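Long-range contact in PmbA-related protein (Thermotoga maritima, PDB 1VL4), which probably acts as a metallopeptidase of the PmbA/TldD family: residues A184-W198 with I213-S227. Sequence-based numbering, arbitrary orientation. Where two conformers were deposited one is given.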
ATOM      1  N   ALA A 184       2.380   1.135  21.381  1.00 12.76           N
ATOM      2  CA  ALA A 184       1.132   1.447  22.048  1.00 12.08           C
ATOM      3  C   ALA A 184       0.720   2.885  21.766  1.00 13.15           C
ATOM      4  O   ALA A 184       1.585   3.777  21.642  1.00  8.88           O
ATOM      5  CB  ALA A 184       1.268   1.232  23.534  1.00 14.20           C
ATOM      6  N   MET A 185      -0.587   3.097  21.657  1.00 14.63           N
ATOM      7  CA  MET A 185      -1.152   4.448  21.479  1.00 18.31           C
ATOM      8  C   MET A 185      -2.286   4.652  22.476  1.00 13.37           C
ATOM      9  O   MET A 185      -3.194   3.804  22.585  1.00 13.10           O
ATOM     10  CB  MET A 185      -1.651   4.672  20.030  1.00 14.65           C
ATOM     11  CG  MET A 185      -2.000   6.154  19.743  1.00 23.52           C
ATOM     12  SD  MET A 185      -3.527   6.307  18.817  1.00 37.65           S
ATOM     13  CE  MET A 185      -4.310   7.751  19.523  1.00 38.24           C
ATOM     14  N   ALA A 186      -2.236   5.780  23.187  1.00 11.66           N
ATOM     15  CA  ALA A 186      -3.238   6.111  24.169  1.00 10.60           C
ATOM     16  C   ALA A 186      -3.947   7.433  23.834  1.00 11.66           C
ATOM     17  O   ALA A 186      -3.412   8.279  23.138  1.00 10.17           O
ATOM     18  CB  ALA A 186      -2.627   6.135  25.540  1.00 12.31           C
ATOM     19  N   ILE A 187      -5.192   7.552  24.266  1.00 10.90           N
ATOM     20  CA  ILE A 187      -5.974   8.823  24.166  1.00 11.53           C
ATOM     21  C   ILE A 187      -6.335   9.349  25.551  1.00 10.26           C
ATOM     22  O   ILE A 187      -6.947   8.626  26.347  1.00 14.08           O
ATOM     23  CB  ILE A 187      -7.258   8.635  23.331  1.00  8.48           C
ATOM     24  CG1 ILE A 187      -6.870   8.207  21.903  1.00 16.85           C
ATOM     25  CG2 ILE A 187      -8.120   9.930  23.329  1.00 13.95           C
ATOM     26  CD1 ILE A 187      -8.007   7.940  20.989  1.00 13.61           C
ATOM     27  N   ALA A 188      -5.966  10.628  25.817  1.00 12.90           N
ATOM     28  CA  ALA A 188      -6.224  11.314  27.087  1.00 12.45           C
ATOM     29  C   ALA A 188      -7.443  12.261  26.975  1.00 12.09           C
ATOM     30  O   ALA A 188      -7.740  12.815  25.916  1.00 11.86           O
ATOM     31  CB  ALA A 188      -4.992  12.092  27.515  1.00 15.05           C
ATOM     32  N   ARG A 189      -8.171  12.390  28.077  1.00 11.64           N
ATOM     33  CA  ARG A 189      -9.360  13.206  28.131  1.00 11.77           C
ATOM     34  C   ARG A 189      -9.029  14.699  28.099  1.00 11.64           C
ATOM     35  O   ARG A 189      -8.254  15.175  28.907  1.00 13.92           O
ATOM     36  CB  ARG A 189     -10.108  12.890  29.411  1.00 12.34           C
ATOM     37  CG  ARG A 189     -11.371  13.689  29.594  1.00 12.13           C
ATOM     38  CD  ARG A 189     -12.008  13.390  30.914  1.00 10.48           C
ATOM     39  NE  ARG A 189     -12.621  12.076  30.953  1.00 13.37           N
ATOM     40  CZ  ARG A 189     -12.037  10.980  31.450  1.00 15.26           C
ATOM     41  NH1 ARG A 189     -10.825  11.007  32.032  1.00 13.36           N
ATOM     42  NH2 ARG A 189     -12.683   9.848  31.398  1.00 17.42           N
ATOM     43  N   ASP A 190      -9.632  15.440  27.151  1.00 13.14           N
ATOM     44  CA  ASP A 190      -9.466  16.891  27.082  1.00 13.93           C
ATOM     45  C   ASP A 190     -10.575  17.512  26.205  1.00 15.35           C
ATOM     46  O   ASP A 190     -11.306  16.784  25.533  1.00 16.27           O
ATOM     47  CB  ASP A 190      -8.056  17.215  26.539  1.00 12.05           C
ATOM     48  CG  ASP A 190      -7.624  18.645  26.785  1.00 19.54           C
ATOM     49  OD1 ASP A 190      -8.212  19.311  27.656  1.00 20.80           O
ATOM     50  OD2 ASP A 190      -6.672  19.098  26.102  1.00 15.47           O
ATOM     51  N   ALA A 191     -10.705  18.837  26.218  1.00 14.08           N
ATOM     52  CA  ALA A 191     -11.641  19.551  25.327  1.00 16.34           C
ATOM     53  C   ALA A 191     -11.673  19.006  23.883  1.00 17.50           C
ATOM     54  O   ALA A 191     -12.745  18.885  23.263  1.00 14.88           O
ATOM     55  CB  ALA A 191     -11.303  21.021  25.314  1.00 14.06           C
ATOM     56  N   ASN A 192     -10.477  18.750  23.359  1.00 17.06           N
ATOM     57  CA  ASN A 192     -10.250  17.913  22.187  1.00 19.29           C
ATOM     58  C   ASN A 192      -9.416  16.754  22.704  1.00 19.60           C
ATOM     59  O   ASN A 192      -8.404  16.976  23.362  1.00 22.05           O
ATOM     60  CB  ASN A 192      -9.429  18.651  21.123  1.00 18.78           C
ATOM     61  CG  ASN A 192     -10.083  19.952  20.665  1.00 28.84           C
ATOM     62  OD1 ASN A 192     -11.209  19.954  20.200  1.00 20.96           O
ATOM     63  ND2 ASN A 192      -9.354  21.069  20.786  1.00 33.74           N
ATOM     64  N   PRO A 193      -9.813  15.513  22.424  1.00 20.91           N
ATOM     65  CA  PRO A 193      -9.000  14.400  22.923  1.00 19.72           C
ATOM     66  C   PRO A 193      -7.546  14.418  22.427  1.00 16.07           C
ATOM     67  O   PRO A 193      -7.290  14.765  21.273  1.00 17.22           O
ATOM     68  CB  PRO A 193      -9.739  13.167  22.399  1.00 19.60           C
ATOM     69  CG  PRO A 193     -11.139  13.637  22.165  1.00 23.14           C
ATOM     70  CD  PRO A 193     -11.008  15.051  21.698  1.00 20.78           C
ATOM     71  N   ARG A 194      -6.613  14.037  23.296  1.00 11.64           N
ATOM     72  CA  ARG A 194      -5.188  14.150  23.019  1.00 12.57           C
ATOM     73  C   ARG A 194      -4.594  12.776  22.792  1.00 12.14           C
ATOM     74  O   ARG A 194      -4.694  11.923  23.630  1.00 11.08           O
ATOM     75  CB  ARG A 194      -4.454  14.789  24.210  1.00  6.42           C
ATOM     76  CG  ARG A 194      -5.079  16.075  24.720  1.00  9.87           C
ATOM     77  CD  ARG A 194      -5.085  17.087  23.614  1.00 13.27           C
ATOM     78  NE  ARG A 194      -5.704  18.324  24.012  1.00 12.38           N
ATOM     79  CZ  ARG A 194      -6.058  19.271  23.157  1.00 21.98           C
ATOM     80  NH1 ARG A 194      -5.796  19.146  21.855  1.00 23.30           N
ATOM     81  NH2 ARG A 194      -6.658  20.358  23.611  1.00 16.51           N
ATOM     82  N   SER A 195      -3.907  12.570  21.690  1.00 17.82           N
ATOM     83  CA  SER A 195      -3.270  11.281  21.500  1.00 16.17           C
ATOM     84  C   SER A 195      -1.770  11.288  21.769  1.00 15.48           C
ATOM     85  O   SER A 195      -1.077  12.295  21.624  1.00 12.87           O
ATOM     86  CB  SER A 195      -3.599  10.710  20.106  1.00 20.31           C
ATOM     87  OG  SER A 195      -3.260  11.601  19.066  1.00 28.04           O
ATOM     88  N   GLY A 196      -1.283  10.124  22.183  1.00 14.84           N
ATOM     89  CA  GLY A 196       0.113   9.896  22.479  1.00 12.64           C
ATOM     90  C   GLY A 196       0.426   8.483  22.003  1.00 13.93           C
ATOM     91  O   GLY A 196      -0.470   7.632  21.920  1.00 13.46           O
ATOM     92  N   SER A 197       1.678   8.253  21.636  1.00 11.90           N
ATOM     93  CA  SER A 197       2.129   6.900  21.319  1.00 13.21           C
ATOM     94  C   SER A 197       3.603   6.722  21.616  1.00 15.23           C
ATOM     95  O   SER A 197       4.357   7.705  21.834  1.00 11.58           O
ATOM     96  CB  SER A 197       1.808   6.545  19.872  1.00 15.04           C
ATOM     97  OG  SER A 197       2.591   7.237  18.917  1.00 16.02           O
ATOM     98  N   TRP A 198       4.018   5.464  21.694  1.00 12.91           N
ATOM     99  CA  TRP A 198       5.422   5.151  21.867  1.00 12.24           C
ATOM    100  C   TRP A 198       5.673   3.747  21.303  1.00 13.90           C
ATOM    101  O   TRP A 198       4.783   2.906  21.346  1.00 13.12           O
ATOM    102  CB  TRP A 198       5.802   5.216  23.365  1.00 12.09           C
ATOM    103  CG  TRP A 198       7.272   5.291  23.583  1.00 13.60           C
ATOM    104  CD1 TRP A 198       8.100   4.296  23.961  1.00 15.83           C
ATOM    105  CD2 TRP A 198       8.096   6.438  23.360  1.00 15.58           C
ATOM    106  NE1 TRP A 198       9.401   4.736  23.974  1.00 21.65           N
ATOM    107  CE2 TRP A 198       9.421   6.057  23.640  1.00 14.26           C
ATOM    108  CE3 TRP A 198       7.834   7.756  22.980  1.00 19.90           C
ATOM    109  CZ2 TRP A 198      10.485   6.939  23.543  1.00 18.33           C
ATOM    110  CZ3 TRP A 198       8.893   8.641  22.897  1.00 18.81           C
ATOM    111  CH2 TRP A 198      10.196   8.226  23.181  1.00 23.88           C
ATOM    112  N   ILE A 213       6.606   1.013  27.745  1.00 12.22           N
ATOM    113  CA  ILE A 213       6.055   1.445  26.482  1.00 14.71           C
ATOM    114  C   ILE A 213       4.621   1.965  26.660  1.00 13.07           C
ATOM    115  O   ILE A 213       4.246   2.983  26.074  1.00 14.81           O
ATOM    116  CB  ILE A 213       6.077   0.310  25.402  1.00 13.16           C
ATOM    117  CG1 ILE A 213       7.512   0.067  24.932  1.00 16.09           C
ATOM    118  CG2 ILE A 213       5.195   0.683  24.194  1.00 13.19           C
ATOM    119  CD1 ILE A 213       7.743  -1.272  24.214  1.00 13.81           C
ATOM    120  N   GLY A 214       3.807   1.225  27.408  1.00 12.46           N
ATOM    121  CA  GLY A 214       2.442   1.643  27.702  1.00 12.43           C
ATOM    122  C   GLY A 214       2.419   2.919  28.530  1.00 11.70           C
ATOM    123  O   GLY A 214       1.658   3.833  28.247  1.00 11.58           O
ATOM    124  N   LYS A 215       3.278   2.965  29.537  1.00 15.16           N
ATOM    125  CA  LYS A 215       3.429   4.159  30.420  1.00 17.32           C
ATOM    126  C   LYS A 215       3.815   5.417  29.600  1.00 15.69           C
ATOM    127  O   LYS A 215       3.167   6.455  29.709  1.00 13.58           O
ATOM    128  CB  LYS A 215       4.479   3.852  31.485  1.00 18.08           C
ATOM    129  CG  LYS A 215       4.618   4.909  32.588  1.00 22.58           C
ATOM    130  CD  LYS A 215       5.909   4.751  33.386  1.00 25.72           C
ATOM    131  CE  LYS A 215       5.873   5.536  34.708  1.00 34.56           C
ATOM    132  NZ  LYS A 215       7.260   5.865  35.186  1.00 41.06           N
ATOM    133  N   ARG A 216       4.853   5.326  28.758  1.00 11.91           N
ATOM    134  CA  ARG A 216       5.155   6.424  27.819  1.00 14.25           C
ATOM    135  C   ARG A 216       4.040   6.866  26.865  1.00 14.83           C
ATOM    136  O   ARG A 216       3.897   8.049  26.639  1.00 15.43           O
ATOM    137  CB  ARG A 216       6.434   6.182  27.027  1.00 15.19           C
ATOM    138  CG  ARG A 216       7.579   6.019  27.959  1.00 30.16           C
ATOM    139  CD  ARG A 216       8.888   6.599  27.501  1.00 44.80           C
ATOM    140  NE  ARG A 216       9.915   5.574  27.333  1.00 50.71           N
ATOM    141  CZ  ARG A 216      11.227   5.811  27.356  1.00 53.36           C
ATOM    142  NH1 ARG A 216      11.695   7.045  27.547  1.00 57.77           N
ATOM    143  NH2 ARG A 216      12.080   4.814  27.174  1.00 57.07           N
ATOM    144  N   ALA A 217       3.283   5.938  26.297  1.00 13.24           N
ATOM    145  CA  ALA A 217       2.191   6.297  25.445  1.00 12.90           C
ATOM    146  C   ALA A 217       1.169   7.161  26.208  1.00 12.95           C
ATOM    147  O   ALA A 217       0.685   8.186  25.684  1.00 13.62           O
ATOM    148  CB  ALA A 217       1.551   5.031  24.890  1.00 13.54           C
ATOM    149  N   ALA A 218       0.864   6.776  27.452  1.00 14.13           N
ATOM    150  CA  ALA A 218      -0.067   7.523  28.318  1.00 13.69           C
ATOM    151  C   ALA A 218       0.519   8.909  28.659  1.00 14.45           C
ATOM    152  O   ALA A 218      -0.120   9.927  28.432  1.00 15.76           O
ATOM    153  CB  ALA A 218      -0.317   6.753  29.583  1.00 13.78           C
ATOM    154  N   GLU A 219       1.744   8.924  29.179  1.00 14.04           N
ATOM    155  CA  GLU A 219       2.493  10.178  29.469  1.00 15.17           C
ATOM    156  C   GLU A 219       2.488  11.139  28.283  1.00 13.48           C
ATOM    157  O   GLU A 219       2.260  12.323  28.441  1.00 13.97           O
ATOM    158  CB  GLU A 219       3.930   9.864  29.897  1.00 14.71           C
ATOM    159  CG  GLU A 219       4.017   9.223  31.287  1.00 19.16           C
ATOM    160  CD  GLU A 219       5.407   8.626  31.630  1.00 24.60           C
ATOM    161  OE1 GLU A 219       6.245   8.391  30.722  1.00 30.94           O
ATOM    162  OE2 GLU A 219       5.642   8.346  32.827  1.00 36.55           O
ATOM    163  N   GLU A 220       2.717  10.610  27.089  1.00 12.80           N
ATOM    164  CA  GLU A 220       2.632  11.393  25.869  1.00 12.31           C
ATOM    165  C   GLU A 220       1.272  12.083  25.713  1.00 13.59           C
ATOM    166  O   GLU A 220       1.180  13.314  25.617  1.00 15.40           O
ATOM    167  CB  GLU A 220       2.969  10.529  24.664  1.00 13.46           C
ATOM    168  CG  GLU A 220       4.448  10.119  24.564  1.00 17.12           C
ATOM    169  CD  GLU A 220       5.356  11.278  24.123  1.00 23.56           C
ATOM    170  OE1 GLU A 220       5.185  11.773  22.978  1.00 27.40           O
ATOM    171  OE2 GLU A 220       6.255  11.664  24.912  1.00 25.47           O
ATOM    172  N   ALA A 221       0.211  11.304  25.779  1.00 12.34           N
ATOM    173  CA  ALA A 221      -1.135  11.834  25.642  1.00 12.91           C
ATOM    174  C   ALA A 221      -1.507  12.846  26.731  1.00 10.93           C
ATOM    175  O   ALA A 221      -2.099  13.891  26.451  1.00 12.23           O
ATOM    176  CB  ALA A 221      -2.149  10.666  25.633  1.00 15.01           C
ATOM    177  N   ILE A 222      -1.172  12.516  27.973  1.00  9.67           N
ATOM    178  CA  ILE A 222      -1.561  13.317  29.124  1.00  9.92           C
ATOM    179  C   ILE A 222      -0.890  14.692  29.116  1.00 10.88           C
ATOM    180  O   ILE A 222      -1.479  15.695  29.527  1.00 10.89           O
ATOM    181  CB  ILE A 222      -1.205  12.574  30.423  1.00  8.27           C
ATOM    182  CG1 ILE A 222      -2.238  11.488  30.716  1.00 12.63           C
ATOM    183  CG2 ILE A 222      -1.141  13.520  31.637  1.00 17.79           C
ATOM    184  CD1 ILE A 222      -1.739  10.390  31.658  1.00 10.63           C
ATOM    185  N   SER A 223       0.362  14.719  28.664  0.50 12.93           N
ATOM    186  CA  SER A 223       1.144  15.940  28.641  0.50 11.33           C
ATOM    187  C   SER A 223       0.560  17.001  27.699  0.50 12.63           C
ATOM    188  O   SER A 223       0.865  18.195  27.845  0.50  9.97           O
ATOM    189  CB  SER A 223       2.588  15.640  28.279  0.50 11.33           C
ATOM    190  OG  SER A 223       2.704  15.251  26.942  0.50  4.50           O
ATOM    191  N   LEU A 224      -0.276  16.567  26.754  1.00 11.88           N
ATOM    192  CA  LEU A 224      -0.947  17.484  25.830  1.00 12.95           C
ATOM    193  C   LEU A 224      -2.276  18.011  26.380  1.00 12.43           C
ATOM    194  O   LEU A 224      -2.928  18.846  25.739  1.00 13.36           O
ATOM    195  CB  LEU A 224      -1.174  16.820  24.471  1.00 12.75           C
ATOM    196  CG  LEU A 224       0.098  16.439  23.737  1.00 15.65           C
ATOM    197  CD1 LEU A 224      -0.281  15.608  22.524  1.00 23.19           C
ATOM    198  CD2 LEU A 224       0.912  17.670  23.355  1.00 14.73           C
ATOM    199  N   ILE A 225      -2.682  17.552  27.557  1.00 11.25           N
ATOM    200  CA  ILE A 225      -3.914  18.073  28.142  1.00 13.10           C
ATOM    201  C   ILE A 225      -3.676  19.528  28.476  1.00 15.25           C
ATOM    202  O   ILE A 225      -2.647  19.851  29.072  1.00 14.70           O
ATOM    203  CB  ILE A 225      -4.312  17.312  29.403  1.00 13.33           C
ATOM    204  CG1 ILE A 225      -4.637  15.843  29.050  1.00 12.79           C
ATOM    205  CG2 ILE A 225      -5.476  18.031  30.120  1.00 15.64           C
ATOM    206  CD1 ILE A 225      -4.850  15.006  30.293  1.00 13.84           C
ATOM    207  N   GLY A 226      -4.641  20.381  28.105  1.00 17.52           N
ATOM    208  CA  GLY A 226      -4.536  21.828  28.251  1.00 18.81           C
ATOM    209  C   GLY A 226      -3.752  22.502  27.132  1.00 18.73           C
ATOM    210  O   GLY A 226      -3.285  23.632  27.286  1.00 20.14           O
ATOM    211  N   SER A 227      -3.576  21.815  26.014  1.00 17.76           N
ATOM    212  CA  SER A 227      -2.963  22.423  24.856  1.00 17.25           C
ATOM    213  C   SER A 227      -3.710  23.692  24.460  1.00 20.27           C
ATOM    214  O   SER A 227      -4.893  23.850  24.748  1.00 20.66           O
ATOM    215  CB  SER A 227      -2.891  21.452  23.688  1.00 16.64           C
ATOM    216  OG  SER A 227      -1.865  20.496  23.904  1.00 14.94           O
TER
HETATM  217  O   HOH W   1       3.289  10.650  21.005  1.00 15.68           O
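R216 runs over one face of the W198 indole at one end of this contact, its guanidinium tilted 25° from the ring plane and R216 NE 3.5 Å from W198 NE1. R216 CB adds a CH-pi contact to the five-membered ring, 4.0 Å from its centroid. CG of W198 is anti to the backbone N (chi1 -164°), which lays the indole against R216 with one ring face turned to its CB and NE, while E212 holds R216 by a salt bridge and K427 makes a cation-pi contact with W198. The middle is built from small residues: alanines and G196 let helix 210-223 lie close on the preceding beta hairpin, at one edge of a six-stranded antiparallel sheet with 194-202 its outermost strand within the chain. Helix 213-223 runs roughly antiparallel to strand 194-198 (151°), their axes approaching to 5.6 Å. G196 CA sits 3.6 Å from A221 N, where a CB would clash, and A188 CB touches A221 CB at 3.7 Å. At the hairpin turn, D190 OD2 takes the backbone N-H of G226 at 3.1 Å, from above the carboxylate plane, and also a salt bridge from R194 NE, modelled doubtfully short. The R194 guanidinium has S227 CB over the centre of one face and N192 O toward the rim of the other, and NH1 reaches E404. A leucine in place of R194 would probably leave D190 and E404 without their cationic mate and the D190 carboxylate freer to turn away from G226.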